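Local coordinates for phosphonopyruvate hydrolase (Variovorax sp., PDB 2HJP), which hydrolyses phosphonopyruvate to pyruvate and phosphate, cleaving a carbon-phosphorus bond with the help of a divalent metal cation, at residues Leu16-Ala21 against Leu218-Ile223. Residues are numbered along the deposited sequence; the frame is centred on the assembly and turned at random.
Sequences LFTAMA and LTEADI
Glu220 OE1 meets the methyl CG2 of Thr18 at 3.6 Å, and the same oxygen takes part in a hydrogen bond with the hydroxyl of Tyr234. That tyrosine ends strand 229-234, the last strand of the (βα)8 (TIM) barrel of the PEP mutase family. Strand 229-234 pairs with the first strand, 17-21, by backbone hydrogen bonds such as those of Ala19 with Val232 and Tyr234. The short helix 220-224, which leads into the last strand, therefore packs on the outside of the seam where the barrel closes. Glu220 reaches the seam with CG anti to its own carbonyl carbon (chi1 -69°) and the chain extended beyond, crossing the Thr18 side chain at about a right angle. Glu220 CD stands 3.9 Å from Thr18 CG2; a methyl offers the carboxylate no polar hydrogen, so this is a van der Waals contact.

The helix start is fixed by a capping box. Asp222 N donates to Thr219 OG1 at 3.1 Å, nearly straight at 160°, and Thr219 N returns a bond to Asp222 OD2, approaching from above the carboxylate plane. This reciprocal pair ties down the first turn from which Glu220 and Ile223 face the strand. Glu220 also packs on Gly258 of a neighbouring subunit.

Just before the strand, Leu16 supplies the apolar half of the contact. Its CD2 lies 3.8 Å from the backbone O of Glu220, while Ile223 presents its CG2 branch to both leucine methyls, 3.7 Å from Leu16 CD2 and 3.9 Å from Leu16 CD1.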
loop_
_atom_site.group_PDB
_atom_site.type_symbol
_atom_site.label_atom_id
_atom_site.label_comp_id
_atom_site.label_asym_id
_atom_site.label_seq_id
_atom_site.Cartn_x
_atom_site.Cartn_y
_atom_site.Cartn_z
ATOM N N LEU A 16 3.171 31.316 -19.729
ATOM C CA LEU A 16 2.820 29.951 -20.144
ATOM C C LEU A 16 3.566 29.002 -19.188
ATOM O O LEU A 16 4.820 29.051 -19.096
ATOM C CB LEU A 16 3.307 29.698 -21.565
ATOM C CG LEU A 16 3.160 28.309 -22.163
ATOM C CD1 LEU A 16 1.731 27.819 -21.986
ATOM C CD2 LEU A 16 3.556 28.407 -23.684
ATOM N N PHE A 17 2.823 28.111 -18.535
ATOM C CA PHE A 17 3.366 27.158 -17.540
ATOM C C PHE A 17 3.599 25.785 -18.205
ATOM O O PHE A 17 2.690 25.254 -18.914
ATOM C CB PHE A 17 2.331 27.011 -16.429
ATOM C CG PHE A 17 2.746 26.163 -15.280
ATOM C CD1 PHE A 17 3.516 26.694 -14.264
ATOM C CD2 PHE A 17 2.327 24.840 -15.203
ATOM C CE1 PHE A 17 3.892 25.927 -13.151
ATOM C CE2 PHE A 17 2.666 24.035 -14.117
ATOM C CZ PHE A 17 3.468 24.585 -13.059
ATOM N N THR A 18 4.788 25.220 -18.017
ATOM C CA THR A 18 5.080 23.909 -18.601
ATOM C C THR A 18 5.109 22.825 -17.527
ATOM O O THR A 18 5.619 23.036 -16.406
ATOM C CB THR A 18 6.439 23.897 -19.327
ATOM O OG1 THR A 18 7.465 24.149 -18.382
ATOM C CG2 THR A 18 6.501 25.022 -20.383
ATOM N N ALA A 19 4.523 21.693 -17.859
ATOM C CA ALA A 19 4.525 20.587 -16.892
ATOM C C ALA A 19 4.967 19.332 -17.695
ATOM O O ALA A 19 4.465 19.075 -18.782
ATOM C CB ALA A 19 3.113 20.342 -16.316
ATOM N N MET A 20 5.870 18.573 -17.116
ATOM C CA MET A 20 6.419 17.322 -17.732
ATOM C C MET A 20 5.981 16.053 -16.989
ATOM O O MET A 20 5.975 15.959 -15.721
ATOM C CB MET A 20 7.961 17.383 -17.714
ATOM C CG MET A 20 8.680 16.069 -18.160
ATOM S SD MET A 20 8.149 15.551 -19.807
ATOM C CE MET A 20 9.033 16.779 -20.855
ATOM N N ALA A 21 5.635 15.063 -17.792
ATOM C CA ALA A 21 5.254 13.780 -17.254
ATOM C C ALA A 21 6.380 13.153 -16.397
ATOM O O ALA A 21 7.582 13.333 -16.670
ATOM C CB ALA A 21 4.956 12.823 -18.433
ATOM N N LEU A 218 3.444 21.784 -32.833
ATOM C CA LEU A 218 2.952 23.007 -32.195
ATOM C C LEU A 218 3.950 23.256 -31.084
ATOM O O LEU A 218 3.874 22.634 -30.016
ATOM C CB LEU A 218 1.559 22.778 -31.626
ATOM C CG LEU A 218 0.916 24.075 -31.126
ATOM C CD1 LEU A 218 0.528 24.961 -32.369
ATOM C CD2 LEU A 218 -0.329 23.730 -30.271
ATOM N N THR A 219 4.880 24.173 -31.307
ATOM C CA THR A 219 5.928 24.423 -30.331
ATOM C C THR A 219 5.530 25.342 -29.165
ATOM O O THR A 219 4.416 25.919 -29.153
ATOM C CB THR A 219 7.135 25.083 -30.957
ATOM O OG1 THR A 219 6.814 26.435 -31.262
ATOM C CG2 THR A 219 7.591 24.349 -32.196
ATOM N N GLU A 220 6.431 25.529 -28.190
ATOM C CA GLU A 220 6.015 26.446 -27.121
ATOM C C GLU A 220 5.855 27.885 -27.632
ATOM O O GLU A 220 4.998 28.651 -27.139
ATOM C CB GLU A 220 6.997 26.448 -25.941
ATOM C CG GLU A 220 6.928 25.096 -25.187
ATOM C CD GLU A 220 7.927 24.945 -24.029
ATOM O OE1 GLU A 220 8.001 23.816 -23.475
ATOM O OE2 GLU A 220 8.606 25.919 -23.678
ATOM N N ALA A 221 6.652 28.250 -28.639
ATOM C CA ALA A 221 6.544 29.613 -29.180
ATOM C C ALA A 221 5.184 29.687 -29.889
ATOM O O ALA A 221 4.496 30.715 -29.821
ATOM C CB ALA A 221 7.714 29.896 -30.145
ATOM N N ASP A 222 4.774 28.605 -30.547
ATOM C CA ASP A 222 3.481 28.655 -31.185
ATOM C C ASP A 222 2.375 28.762 -30.090
ATOM O O ASP A 222 1.376 29.453 -30.266
ATOM C CB ASP A 222 3.205 27.403 -32.024
ATOM C CG ASP A 222 4.109 27.297 -33.228
ATOM O OD1 ASP A 222 4.587 28.353 -33.684
ATOM O OD2 ASP A 222 4.326 26.162 -33.685
ATOM N N ILE A 223 2.553 28.039 -28.980
ATOM C CA ILE A 223 1.532 28.048 -27.933
ATOM C C ILE A 223 1.534 29.382 -27.203
ATOM O O ILE A 223 0.502 29.853 -26.847
ATOM C CB ILE A 223 1.742 26.875 -26.949
ATOM C CG1 ILE A 223 1.352 25.569 -27.699
ATOM C CG2 ILE A 223 0.784 26.965 -25.718
ATOM C CD1 ILE A 223 1.857 24.280 -27.051
#